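Local structure of type II restriction enzyme MunI (Mycoplasma, 1D02) at residues 96-101 with 132-137; 121-126 with 167-172. The protein cleaves double-stranded DNA as a homodimeric type II restriction endonuclease that recognises 5'-CAATTG-3' and cuts after the first C. The protein carries 1 engineered substitution. All coordinates share one frame; numbering follows the deposited sequence.

Interaction 1. Residues 96-101 with 132-137; sequences FGEIKR and KAYRTI. With nucleotides of chain A.
Phe-96 lies against Tyr-134 and Ile-137 of helix 128-138 where the backbones of 96-101 and 132-137 come nearest. Phe-96 CB comes obliquely to the phenol ring, 3.4 Å from Tyr-134 CE2. With CG anti to the carbonyl carbon (chi1 -69°), the phenyl ring turns its edge to the tyrosine face. The rings form an edge-to-face pair with centroids 5.3 Å apart and planes at 63°. At the far end Phe-96 CZ meets the methyl branch of Ile-137, 3.9 Å from CG2, and His-48 adds a second edge-to-face partner to the phenylalanine ring.

Two residues on, Glu-98 bends at CG so that its carboxylate swings toward the tyrosine hydroxyl. OE2 stays 3.8 Å from Tyr-134 OH, and two waters fill in, each donating to OE2 and each hydrogen-bonded to the hydroxyl. Water 1 lies in the plane of the tyrosine ring, 2.8 Å from OH. With Ile-99 and Lys-100, Glu-98 forms an E-x-K sequence, consistent with the second half of the PD-(D/E)xK nuclease signature.

Lys-100 points its amine at the DNA: the chain kinks twice and NZ donates to OP2 of DA4 of chain A at 3.1 Å. Arg-101 reaches the next phosphate with an extended chain, NH1 giving a bond of 2.8 Å (152° at the hydrogen) to OP2 of DA5 of chain A. That oxygen lies at the edge of the guanidinium, one face of which has Ile-99 CG2 above it, offset toward the rim.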
ATOM      1  N   PHE D  96     -12.567   1.856 -10.079  1.00  7.69           N
ATOM      2  CA  PHE D  96     -12.817   1.330  -8.739  1.00  8.38           C
ATOM      3  C   PHE D  96     -12.316   2.318  -7.704  1.00  8.00           C
ATOM      4  O   PHE D  96     -11.312   2.994  -7.925  1.00  8.59           O
ATOM      5  CB  PHE D  96     -12.137  -0.041  -8.600  1.00  7.69           C
ATOM      6  CG  PHE D  96     -12.782  -1.097  -9.438  1.00  7.69           C
ATOM      7  CD1 PHE D  96     -12.230  -1.478 -10.664  1.00  8.49           C
ATOM      8  CD2 PHE D  96     -13.986  -1.659  -9.040  1.00  7.69           C
ATOM      9  CE1 PHE D  96     -12.896  -2.413 -11.478  1.00  7.69           C
ATOM     10  CE2 PHE D  96     -14.647  -2.587  -9.834  1.00  7.94           C
ATOM     11  CZ  PHE D  96     -14.101  -2.964 -11.057  1.00  7.69           C
ATOM     12  N   GLY D  97     -13.027   2.432  -6.584  1.00  7.69           N
ATOM     13  CA  GLY D  97     -12.605   3.415  -5.612  1.00  8.06           C
ATOM     14  C   GLY D  97     -12.535   2.996  -4.167  1.00  7.88           C
ATOM     15  O   GLY D  97     -13.070   1.959  -3.783  1.00  8.28           O
ATOM     16  N   GLU D  98     -11.867   3.820  -3.367  1.00  7.69           N
ATOM     17  CA  GLU D  98     -11.747   3.569  -1.935  1.00  8.38           C
ATOM     18  C   GLU D  98     -12.048   4.876  -1.219  1.00  8.38           C
ATOM     19  O   GLU D  98     -11.950   5.961  -1.802  1.00  7.69           O
ATOM     20  CB  GLU D  98     -10.328   3.115  -1.557  1.00 10.17           C
ATOM     21  CG  GLU D  98      -9.879   1.782  -2.137  1.00 13.59           C
ATOM     22  CD  GLU D  98     -10.850   0.633  -1.864  1.00 17.61           C
ATOM     23  OE1 GLU D  98     -11.619   0.689  -0.869  1.00 20.29           O
ATOM     24  OE2 GLU D  98     -10.855  -0.342  -2.654  1.00 16.65           O
ATOM     25  N   ILE D  99     -12.393   4.771   0.061  1.00  8.57           N
ATOM     26  CA  ILE D  99     -12.690   5.938   0.868  1.00  9.23           C
ATOM     27  C   ILE D  99     -11.909   5.722   2.157  1.00  9.98           C
ATOM     28  O   ILE D  99     -12.151   4.741   2.874  1.00 12.30           O
ATOM     29  CB  ILE D  99     -14.201   6.040   1.180  1.00  8.35           C
ATOM     30  CG1 ILE D  99     -14.995   6.276  -0.129  1.00  8.66           C
ATOM     31  CG2 ILE D  99     -14.455   7.192   2.149  1.00  9.03           C
ATOM     32  CD1 ILE D  99     -16.477   6.382   0.072  1.00 10.62           C
ATOM     33  N   LYS D 100     -10.978   6.621   2.451  1.00  8.74           N
ATOM     34  CA  LYS D 100     -10.170   6.486   3.658  1.00  9.05           C
ATOM     35  C   LYS D 100     -10.453   7.667   4.570  1.00  9.27           C
ATOM     36  O   LYS D 100     -10.107   8.800   4.254  1.00  7.87           O
ATOM     37  CB  LYS D 100      -8.683   6.415   3.273  1.00 11.34           C
ATOM     38  CG  LYS D 100      -8.291   5.039   2.723  1.00 13.94           C
ATOM     39  CD  LYS D 100      -8.389   3.989   3.844  1.00 16.27           C
ATOM     40  CE  LYS D 100      -8.460   2.550   3.330  1.00 22.23           C
ATOM     41  NZ  LYS D 100      -9.738   2.271   2.619  1.00 21.45           N
ATOM     42  N   ARG D 101     -11.128   7.408   5.685  1.00  9.32           N
ATOM     43  CA  ARG D 101     -11.467   8.474   6.638  1.00 10.35           C
ATOM     44  C   ARG D 101     -10.496   8.362   7.789  1.00  9.30           C
ATOM     45  O   ARG D 101     -10.249   7.260   8.277  1.00  7.69           O
ATOM     46  CB  ARG D 101     -12.886   8.277   7.191  1.00 14.62           C
ATOM     47  CG  ARG D 101     -13.929   8.007   6.120  1.00 21.34           C
ATOM     48  CD  ARG D 101     -15.351   7.826   6.691  1.00 28.22           C
ATOM     49  NE  ARG D 101     -16.293   7.340   5.668  1.00 32.94           N
ATOM     50  CZ  ARG D 101     -16.377   6.070   5.259  1.00 35.93           C
ATOM     51  NH1 ARG D 101     -15.585   5.141   5.789  1.00 36.05           N
ATOM     52  NH2 ARG D 101     -17.242   5.726   4.305  1.00 36.73           N
ATOM     53  N   LYS D 132      -2.810  -4.991 -12.073  1.00  7.96           N
ATOM     54  CA  LYS D 132      -3.153  -5.813 -13.248  1.00  8.19           C
ATOM     55  C   LYS D 132      -4.609  -6.259 -13.201  1.00  7.91           C
ATOM     56  O   LYS D 132      -5.316  -6.204 -14.220  1.00  8.84           O
ATOM     57  CB  LYS D 132      -2.255  -7.054 -13.344  1.00 10.20           C
ATOM     58  CG  LYS D 132      -0.868  -6.752 -13.903  1.00 13.65           C
ATOM     59  CD  LYS D 132       0.007  -8.009 -13.920  1.00 16.94           C
ATOM     60  CE  LYS D 132       1.401  -7.693 -14.462  1.00 20.88           C
ATOM     61  NZ  LYS D 132       2.201  -8.948 -14.584  1.00 23.16           N
ATOM     62  N   ALA D 133      -5.078  -6.696 -12.033  1.00  7.69           N
ATOM     63  CA  ALA D 133      -6.471  -7.125 -11.925  1.00  7.69           C
ATOM     64  C   ALA D 133      -7.448  -5.965 -12.220  1.00  7.69           C
ATOM     65  O   ALA D 133      -8.451  -6.127 -12.946  1.00  7.69           O
ATOM     66  CB  ALA D 133      -6.730  -7.686 -10.524  1.00  8.11           C
ATOM     67  N   TYR D 134      -7.156  -4.794 -11.654  1.00  7.69           N
ATOM     68  CA  TYR D 134      -8.012  -3.625 -11.847  1.00  7.69           C
ATOM     69  C   TYR D 134      -8.042  -3.185 -13.310  1.00  8.64           C
ATOM     70  O   TYR D 134      -9.111  -2.884 -13.861  1.00  7.69           O
ATOM     71  CB  TYR D 134      -7.527  -2.449 -10.990  1.00  7.69           C
ATOM     72  CG  TYR D 134      -8.070  -2.441  -9.562  1.00  7.69           C
ATOM     73  CD1 TYR D 134      -8.100  -3.598  -8.788  1.00  7.69           C
ATOM     74  CD2 TYR D 134      -8.557  -1.261  -9.004  1.00  7.69           C
ATOM     75  CE1 TYR D 134      -8.616  -3.573  -7.476  1.00  7.80           C
ATOM     76  CE2 TYR D 134      -9.061  -1.227  -7.706  1.00  7.69           C
ATOM     77  CZ  TYR D 134      -9.093  -2.386  -6.955  1.00  7.69           C
ATOM     78  OH  TYR D 134      -9.656  -2.351  -5.698  1.00  7.69           O
ATOM     79  N   ARG D 135      -6.872  -3.151 -13.937  1.00  7.69           N
ATOM     80  CA  ARG D 135      -6.829  -2.742 -15.346  1.00  7.69           C
ATOM     81  C   ARG D 135      -7.545  -3.750 -16.253  1.00  8.19           C
ATOM     82  O   ARG D 135      -8.223  -3.354 -17.215  1.00  8.96           O
ATOM     83  CB  ARG D 135      -5.382  -2.538 -15.800  1.00  7.69           C
ATOM     84  CG  ARG D 135      -4.702  -1.298 -15.188  1.00  8.29           C
ATOM     85  CD  ARG D 135      -3.439  -0.981 -15.978  1.00  7.96           C
ATOM     86  NE  ARG D 135      -2.635   0.122 -15.445  1.00  7.69           N
ATOM     87  CZ  ARG D 135      -2.854   1.418 -15.662  1.00  7.69           C
ATOM     88  NH1 ARG D 135      -3.893   1.837 -16.406  1.00  7.69           N
ATOM     89  NH2 ARG D 135      -1.966   2.301 -15.214  1.00  8.29           N
ATOM     90  N   THR D 136      -7.430  -5.044 -15.949  1.00  7.69           N
ATOM     91  CA  THR D 136      -8.099  -6.074 -16.749  1.00  7.81           C
ATOM     92  C   THR D 136      -9.611  -5.980 -16.621  1.00  8.58           C
ATOM     93  O   THR D 136     -10.348  -6.004 -17.614  1.00  7.69           O
ATOM     94  CB  THR D 136      -7.690  -7.504 -16.302  1.00  8.50           C
ATOM     95  OG1 THR D 136      -6.310  -7.704 -16.588  1.00  7.69           O
ATOM     96  CG2 THR D 136      -8.553  -8.578 -17.011  1.00  7.69           C
ATOM     97  N   ILE D 137     -10.079  -5.841 -15.386  1.00  7.86           N
ATOM     98  CA  ILE D 137     -11.511  -5.809 -15.156  1.00  8.22           C
ATOM     99  C   ILE D 137     -12.152  -4.493 -15.576  1.00  9.43           C
ATOM    100  O   ILE D 137     -13.130  -4.491 -16.317  1.00  8.27           O
ATOM    101  CB  ILE D 137     -11.807  -6.115 -13.668  1.00  8.19           C
ATOM    102  CG1 ILE D 137     -11.377  -7.550 -13.370  1.00  9.10           C
ATOM    103  CG2 ILE D 137     -13.330  -5.955 -13.369  1.00  8.60           C
ATOM    104  CD1 ILE D 137     -11.372  -7.926 -11.890  1.00 10.00           C
TER
ATOM    105  P    DA A   5     -14.000   4.341   9.315  1.00 15.01           P
ATOM    106  OP1  DA A   5     -15.082   4.743  10.243  1.00 13.59           O
ATOM    107  OP2  DA A   5     -13.868   5.011   8.013  1.00 11.96           O
ATOM    108  O5'  DA A   5     -12.545   4.447   9.981  1.00 13.11           O
ATOM    109  C5'  DA A   5     -12.380   4.568  11.368  1.00 13.28           C
ATOM    110  C4'  DA A   5     -10.925   4.415  11.754  1.00 10.81           C
ATOM    111  O4'  DA A   5     -10.476   3.072  11.477  1.00  9.00           O
ATOM    112  C3'  DA A   5      -9.859   5.356  11.168  1.00  9.26           C
ATOM    113  O3'  DA A   5      -9.101   5.905  12.249  1.00  9.19           O
ATOM    114  C2'  DA A   5      -8.908   4.403  10.448  1.00  8.01           C
ATOM    115  C1'  DA A   5      -9.085   3.142  11.283  1.00  7.99           C
ATOM    116  N9   DA A   5      -8.645   1.878  10.697  1.00  7.92           N
ATOM    117  C8   DA A   5      -8.659   1.505   9.374  1.00  7.78           C
ATOM    118  N7   DA A   5      -8.199   0.299   9.164  1.00  7.69           N
ATOM    119  C5   DA A   5      -7.851  -0.156  10.422  1.00  7.69           C
ATOM    120  C6   DA A   5      -7.291  -1.377  10.874  1.00  7.69           C
ATOM    121  N6   DA A   5      -6.977  -2.396  10.066  1.00  7.69           N
ATOM    122  N1   DA A   5      -7.053  -1.509  12.199  1.00  7.69           N
ATOM    123  C2   DA A   5      -7.359  -0.483  13.001  1.00  7.80           C
ATOM    124  N3   DA A   5      -7.888   0.706  12.695  1.00  7.69           N
ATOM    125  C4   DA A   5      -8.117   0.804  11.378  1.00  8.13           C
ATOM    126  P    DA A   4     -12.381   0.182   4.379  1.00  8.01           P
ATOM    127  OP1  DA A   4     -13.025   1.292   3.633  1.00  8.35           O
ATOM    128  OP2  DA A   4     -10.906  -0.000   4.310  1.00  7.69           O
ATOM    129  O5'  DA A   4     -12.789   0.344   5.909  1.00  7.69           O
ATOM    130  C5'  DA A   4     -14.154   0.413   6.297  1.00  8.76           C
ATOM    131  C4'  DA A   4     -14.254   0.796   7.756  1.00  8.19           C
ATOM    132  O4'  DA A   4     -13.758  -0.268   8.599  1.00  8.36           O
ATOM    133  C3'  DA A   4     -13.465   2.038   8.146  1.00  8.06           C
ATOM    134  O3'  DA A   4     -14.235   2.761   9.112  1.00  9.84           O
ATOM    135  C2'  DA A   4     -12.174   1.471   8.731  1.00  9.60           C
ATOM    136  C1'  DA A   4     -12.640   0.168   9.368  1.00  8.88           C
ATOM    137  N9   DA A   4     -11.674  -0.937   9.377  1.00  8.62           N
ATOM    138  C8   DA A   4     -11.022  -1.491   8.300  1.00  8.09           C
ATOM    139  N7   DA A   4     -10.312  -2.552   8.601  1.00  7.69           N
ATOM    140  C5   DA A   4     -10.485  -2.695   9.970  1.00  9.42           C
ATOM    141  C6   DA A   4     -10.028  -3.666  10.886  1.00  7.78           C
ATOM    142  N6   DA A   4      -9.270  -4.708  10.542  1.00  7.69           N
ATOM    143  N1   DA A   4     -10.404  -3.537  12.180  1.00 10.09           N
ATOM    144  C2   DA A   4     -11.180  -2.500  12.519  1.00  7.69           C
ATOM    145  N3   DA A   4     -11.677  -1.529  11.754  1.00  9.57           N
ATOM    146  C4   DA A   4     -11.295  -1.691  10.470  1.00  7.81           C
TER
HETATM  147  O   HOH W   1     -10.609   0.153  -5.074  1.00 10.44           O
HETATM  148  O   HOH W   2     -10.203  -2.909  -2.804  1.00 15.94           O

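Interaction 2. Residues 121-126 with 167-172; sequences RSCKLF and TFWYDH. With nucleotides of chain A.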
ATOM      1  N   ARG D 121      -3.077   1.412   4.349  1.00  7.69           N
ATOM      2  CA  ARG D 121      -3.685   0.194   3.796  1.00  7.69           C
ATOM      3  C   ARG D 121      -4.176   0.401   2.353  1.00  7.69           C
ATOM      4  O   ARG D 121      -4.209  -0.544   1.559  1.00  7.69           O
ATOM      5  CB  ARG D 121      -4.888  -0.254   4.656  1.00  7.69           C
ATOM      6  CG  ARG D 121      -4.543  -0.656   6.128  1.00  7.69           C
ATOM      7  CD  ARG D 121      -5.823  -0.974   6.906  1.00 11.08           C
ATOM      8  NE  ARG D 121      -6.668  -1.634   5.965  1.00 12.32           N
ATOM      9  CZ  ARG D 121      -7.909  -1.290   5.632  1.00  9.51           C
ATOM     10  NH1 ARG D 121      -8.574  -0.301   6.203  1.00  9.54           N
ATOM     11  NH2 ARG D 121      -8.409  -1.826   4.537  1.00  8.75           N
ATOM     12  N   SER D 122      -4.567   1.635   2.040  1.00  7.69           N
ATOM     13  CA  SER D 122      -5.075   1.952   0.713  1.00  7.69           C
ATOM     14  C   SER D 122      -4.019   1.716  -0.333  1.00  7.69           C
ATOM     15  O   SER D 122      -4.345   1.494  -1.504  1.00  7.69           O
ATOM     16  CB  SER D 122      -5.571   3.405   0.637  1.00  7.69           C
ATOM     17  OG  SER D 122      -4.537   4.330   0.896  1.00  7.69           O
ATOM     18  N   CYS D 123      -2.756   1.713   0.082  1.00  7.69           N
ATOM     19  CA  CYS D 123      -1.672   1.523  -0.885  1.00  7.69           C
ATOM     20  C   CYS D 123      -1.611   0.117  -1.475  1.00  8.19           C
ATOM     21  O   CYS D 123      -0.802  -0.133  -2.368  1.00  7.69           O
ATOM     22  CB  CYS D 123      -0.313   1.898  -0.279  1.00  7.69           C
ATOM     23  SG  CYS D 123      -0.168   3.666   0.091  1.00  8.10           S
ATOM     24  N   LYS D 124      -2.444  -0.800  -0.983  1.00  7.69           N
ATOM     25  CA  LYS D 124      -2.469  -2.139  -1.567  1.00  7.69           C
ATOM     26  C   LYS D 124      -2.818  -2.033  -3.057  1.00  7.69           C
ATOM     27  O   LYS D 124      -2.467  -2.915  -3.848  1.00  7.69           O
ATOM     28  CB  LYS D 124      -3.515  -3.013  -0.890  1.00  7.69           C
ATOM     29  CG  LYS D 124      -4.961  -2.532  -1.058  1.00  7.69           C
ATOM     30  CD  LYS D 124      -5.928  -3.309  -0.151  1.00  7.85           C
ATOM     31  CE  LYS D 124      -6.007  -4.803  -0.495  1.00  8.18           C
ATOM     32  NZ  LYS D 124      -7.119  -5.531   0.272  1.00  7.69           N
ATOM     33  N   LEU D 125      -3.485  -0.951  -3.434  1.00  7.69           N
ATOM     34  CA  LEU D 125      -3.899  -0.784  -4.826  1.00  7.69           C
ATOM     35  C   LEU D 125      -2.709  -0.539  -5.743  1.00  7.69           C
ATOM     36  O   LEU D 125      -2.848  -0.644  -6.955  1.00  7.69           O
ATOM     37  CB  LEU D 125      -4.904   0.362  -4.949  1.00  8.86           C
ATOM     38  CG  LEU D 125      -6.186   0.156  -4.139  1.00 12.07           C
ATOM     39  CD1 LEU D 125      -7.093   1.368  -4.288  1.00 14.06           C
ATOM     40  CD2 LEU D 125      -6.885  -1.120  -4.600  1.00 13.94           C
ATOM     41  N   PHE D 126      -1.558  -0.206  -5.167  1.00  7.69           N
ATOM     42  CA  PHE D 126      -0.351   0.011  -5.971  1.00  7.69           C
ATOM     43  C   PHE D 126       0.432  -1.289  -6.225  1.00  7.69           C
ATOM     44  O   PHE D 126       1.424  -1.277  -6.978  1.00  7.69           O
ATOM     45  CB  PHE D 126       0.594   1.015  -5.294  1.00  7.82           C
ATOM     46  CG  PHE D 126       0.085   2.434  -5.283  1.00  7.69           C
ATOM     47  CD1 PHE D 126      -0.624   2.934  -4.202  1.00  7.69           C
ATOM     48  CD2 PHE D 126       0.386   3.299  -6.330  1.00  7.69           C
ATOM     49  CE1 PHE D 126      -1.018   4.286  -4.161  1.00  7.85           C
ATOM     50  CE2 PHE D 126      -0.005   4.626  -6.288  1.00  7.69           C
ATOM     51  CZ  PHE D 126      -0.702   5.118  -5.199  1.00  7.69           C
ATOM     52  N   THR D 167       0.761  13.274  -1.008  1.00  8.31           N
ATOM     53  CA  THR D 167       1.154  13.940  -2.262  1.00  7.69           C
ATOM     54  C   THR D 167       2.428  13.276  -2.764  1.00  7.78           C
ATOM     55  O   THR D 167       2.568  12.970  -3.960  1.00  7.69           O
ATOM     56  CB  THR D 167       1.445  15.427  -2.036  1.00  7.82           C
ATOM     57  OG1 THR D 167       0.237  16.100  -1.662  1.00  8.57           O
ATOM     58  CG2 THR D 167       2.007  16.056  -3.315  1.00  7.95           C
ATOM     59  N   PHE D 168       3.351  13.037  -1.834  1.00  7.69           N
ATOM     60  CA  PHE D 168       4.631  12.418  -2.153  1.00  8.09           C
ATOM     61  C   PHE D 168       4.427  11.002  -2.668  1.00  7.72           C
ATOM     62  O   PHE D 168       5.003  10.610  -3.681  1.00  7.90           O
ATOM     63  CB  PHE D 168       5.520  12.385  -0.907  1.00  8.19           C
ATOM     64  CG  PHE D 168       6.909  11.875  -1.166  1.00  9.79           C
ATOM     65  CD1 PHE D 168       7.938  12.762  -1.469  1.00 12.46           C
ATOM     66  CD2 PHE D 168       7.192  10.515  -1.069  1.00 11.46           C
ATOM     67  CE1 PHE D 168       9.242  12.308  -1.668  1.00 12.90           C
ATOM     68  CE2 PHE D 168       8.501  10.045  -1.270  1.00 12.00           C
ATOM     69  CZ  PHE D 168       9.524  10.943  -1.568  1.00 12.38           C
ATOM     70  N   TRP D 169       3.602  10.221  -1.972  1.00  7.69           N
ATOM     71  CA  TRP D 169       3.372   8.846  -2.400  1.00  7.69           C
ATOM     72  C   TRP D 169       2.913   8.744  -3.849  1.00  7.69           C
ATOM     73  O   TRP D 169       3.416   7.923  -4.611  1.00  7.69           O
ATOM     74  CB  TRP D 169       2.254   8.191  -1.576  1.00  7.69           C
ATOM     75  CG  TRP D 169       2.523   7.840  -0.150  1.00  7.69           C
ATOM     76  CD1 TRP D 169       3.715   7.894   0.537  1.00  7.69           C
ATOM     77  CD2 TRP D 169       1.538   7.380   0.780  1.00  7.69           C
ATOM     78  NE1 TRP D 169       3.519   7.497   1.851  1.00  7.69           N
ATOM     79  CE2 TRP D 169       2.194   7.178   2.024  1.00  7.69           C
ATOM     80  CE3 TRP D 169       0.156   7.121   0.682  1.00  7.69           C
ATOM     81  CZ2 TRP D 169       1.513   6.733   3.162  1.00  7.71           C
ATOM     82  CZ3 TRP D 169      -0.529   6.674   1.819  1.00  7.69           C
ATOM     83  CH2 TRP D 169       0.162   6.488   3.044  1.00  9.03           C
ATOM     84  N   TYR D 170       1.918   9.554  -4.214  1.00  7.69           N
ATOM     85  CA  TYR D 170       1.326   9.482  -5.545  1.00  7.79           C
ATOM     86  C   TYR D 170       2.194   9.999  -6.697  1.00  7.69           C
ATOM     87  O   TYR D 170       1.928   9.674  -7.845  1.00  7.88           O
ATOM     88  CB  TYR D 170      -0.072  10.140  -5.543  1.00  7.69           C
ATOM     89  CG  TYR D 170      -1.170   9.232  -4.947  1.00  7.69           C
ATOM     90  CD1 TYR D 170      -1.221   8.973  -3.577  1.00  7.69           C
ATOM     91  CD2 TYR D 170      -2.087   8.579  -5.780  1.00  7.69           C
ATOM     92  CE1 TYR D 170      -2.164   8.067  -3.051  1.00  7.87           C
ATOM     93  CE2 TYR D 170      -3.029   7.689  -5.277  1.00  8.05           C
ATOM     94  CZ  TYR D 170      -3.059   7.437  -3.910  1.00  7.69           C
ATOM     95  OH  TYR D 170      -3.997   6.556  -3.417  1.00  7.69           O
ATOM     96  N   ASP D 171       3.206  10.801  -6.383  1.00  8.36           N
ATOM     97  CA  ASP D 171       4.165  11.241  -7.385  1.00 10.36           C
ATOM     98  C   ASP D 171       3.488  11.809  -8.639  1.00 10.20           C
ATOM     99  O   ASP D 171       2.720  12.756  -8.528  1.00  9.03           O
ATOM    100  CB  ASP D 171       5.054  10.031  -7.716  1.00 11.99           C
ATOM    101  CG  ASP D 171       6.374  10.417  -8.329  1.00 14.70           C
ATOM    102  OD1 ASP D 171       7.113  11.226  -7.731  1.00 16.68           O
ATOM    103  OD2 ASP D 171       6.682   9.891  -9.406  1.00 16.76           O
ATOM    104  N   HIS D 172       3.725  11.245  -9.821  1.00 10.83           N
ATOM    105  CA  HIS D 172       3.090  11.825 -11.003  1.00 13.67           C
ATOM    106  C   HIS D 172       1.674  11.323 -11.311  1.00 12.95           C
ATOM    107  O   HIS D 172       1.191  11.481 -12.438  1.00 13.50           O
ATOM    108  CB  HIS D 172       3.993  11.673 -12.244  1.00 19.05           C
ATOM    109  CG  HIS D 172       4.238  10.254 -12.654  1.00 25.83           C
ATOM    110  ND1 HIS D 172       5.178   9.451 -12.040  1.00 30.24           N
ATOM    111  CD2 HIS D 172       3.667   9.495 -13.620  1.00 29.23           C
ATOM    112  CE1 HIS D 172       5.177   8.259 -12.613  1.00 30.62           C
ATOM    113  NE2 HIS D 172       4.272   8.260 -13.575  1.00 31.08           N
TER
ATOM    114  P    DA A   5     -14.000   4.341   9.315  1.00 15.01           P
ATOM    115  OP1  DA A   5     -15.082   4.743  10.243  1.00 13.59           O
ATOM    116  OP2  DA A   5     -13.868   5.011   8.013  1.00 11.96           O
ATOM    117  O5'  DA A   5     -12.545   4.447   9.981  1.00 13.11           O
ATOM    118  C5'  DA A   5     -12.380   4.568  11.368  1.00 13.28           C
ATOM    119  C4'  DA A   5     -10.925   4.415  11.754  1.00 10.81           C
ATOM    120  O4'  DA A   5     -10.476   3.072  11.477  1.00  9.00           O
ATOM    121  C3'  DA A   5      -9.859   5.356  11.168  1.00  9.26           C
ATOM    122  O3'  DA A   5      -9.101   5.905  12.249  1.00  9.19           O
ATOM    123  C2'  DA A   5      -8.908   4.403  10.448  1.00  8.01           C
ATOM    124  C1'  DA A   5      -9.085   3.142  11.283  1.00  7.99           C
ATOM    125  N9   DA A   5      -8.645   1.878  10.697  1.00  7.92           N
ATOM    126  C8   DA A   5      -8.659   1.505   9.374  1.00  7.78           C
ATOM    127  N7   DA A   5      -8.199   0.299   9.164  1.00  7.69           N
ATOM    128  C5   DA A   5      -7.851  -0.156  10.422  1.00  7.69           C
ATOM    129  C6   DA A   5      -7.291  -1.377  10.874  1.00  7.69           C
ATOM    130  N6   DA A   5      -6.977  -2.396  10.066  1.00  7.69           N
ATOM    131  N1   DA A   5      -7.053  -1.509  12.199  1.00  7.69           N
ATOM    132  C2   DA A   5      -7.359  -0.483  13.001  1.00  7.80           C
ATOM    133  N3   DA A   5      -7.888   0.706  12.695  1.00  7.69           N
ATOM    134  C4   DA A   5      -8.117   0.804  11.378  1.00  8.13           C
ATOM    135  P    DA A   4     -12.381   0.182   4.379  1.00  8.01           P
ATOM    136  OP1  DA A   4     -13.025   1.292   3.633  1.00  8.35           O
ATOM    137  OP2  DA A   4     -10.906  -0.000   4.310  1.00  7.69           O
ATOM    138  O5'  DA A   4     -12.789   0.344   5.909  1.00  7.69           O
ATOM    139  C5'  DA A   4     -14.154   0.413   6.297  1.00  8.76           C
ATOM    140  C4'  DA A   4     -14.254   0.796   7.756  1.00  8.19           C
ATOM    141  O4'  DA A   4     -13.758  -0.268   8.599  1.00  8.36           O
ATOM    142  C3'  DA A   4     -13.465   2.038   8.146  1.00  8.06           C
ATOM    143  O3'  DA A   4     -14.235   2.761   9.112  1.00  9.84           O
ATOM    144  C2'  DA A   4     -12.174   1.471   8.731  1.00  9.60           C
ATOM    145  C1'  DA A   4     -12.640   0.168   9.368  1.00  8.88           C
ATOM    146  N9   DA A   4     -11.674  -0.937   9.377  1.00  8.62           N
ATOM    147  C8   DA A   4     -11.022  -1.491   8.300  1.00  8.09           C
ATOM    148  N7   DA A   4     -10.312  -2.552   8.601  1.00  7.69           N
ATOM    149  C5   DA A   4     -10.485  -2.695   9.970  1.00  9.42           C
ATOM    150  C6   DA A   4     -10.028  -3.666  10.886  1.00  7.78           C
ATOM    151  N6   DA A   4      -9.270  -4.708  10.542  1.00  7.69           N
ATOM    152  N1   DA A   4     -10.404  -3.537  12.180  1.00 10.09           N
ATOM    153  C2   DA A   4     -11.180  -2.500  12.519  1.00  7.69           C
ATOM    154  N3   DA A   4     -11.677  -1.529  11.754  1.00  9.57           N
ATOM    155  C4   DA A   4     -11.295  -1.691  10.470  1.00  7.81           C
TER
HETATM  156  O   HOH W   3      -3.015   5.632  -0.926  1.00  7.69           O
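Cys-123 sets its sulfur over the six-membered ring of Trp-169, with SG 3.5 Å from CZ3 and the line to the ring centre 30° off the normal. Beside this sulfur-aromatic contact, Phe-126 stands edge-on over Tyr-170. Its CZ comes within 3.5 Å of Tyr-170 CE2, the centroids are 5.0 Å apart and the planes are at 71°, a T-shaped pair.

Around these apolar contacts, water 3 links the two segments. It donates to Ser-122 OG at 2.7 Å and is hydrogen-bonded to Tyr-170 OH at 2.8 Å; OG is also bonded to the carbonyl of His-119.

In the same 3-10 segment, Arg-121 turns to the DNA, its chain bent at chi3 (37°). NH1 donates to N7 of DA5 of chain A and to OP2 of DA4 of chain A, each at 3.0 Å, while NH2 shares that phosphate oxygen. One group thus touches both a major-groove base edge and the backbone, and NE forms a salt bridge with Glu-120 of the second subunit.

Through Cys-123 and Phe-126 the 3-10 segment packs on the C-terminal part of helix 160-170, with Tyr-170 also resting on Phe-148 and Val-150 of strand 148-153, and Leu-125 reaching helix 128-138.

The segments alternate along the chain, in the order 96-101, 121-126, 132-137, 167-172, so each interaction has one segment lying between the two of the other. Their centres are about 12 Å apart and they touch directly: Leu-125 CD2 lies 3.2 Å from Tyr-134 OH, and Leu-125 CD1 lies 3.5 Å from Glu-98 CG. Interaction 1 joins strand 93-101 of the mixed sheet to helix 128-138, while interaction 2 packs the turn preceding that helix on helix 160-170. On the DNA side Lys-100 and Arg-121 both donate to OP2 of DA4 of chain A. Both interactions reach the second subunit, interaction 1 through Lys-132 and Ala-133, interaction 2 through residues including Arg-121, whose base contact therefore lies beside the dimer interface.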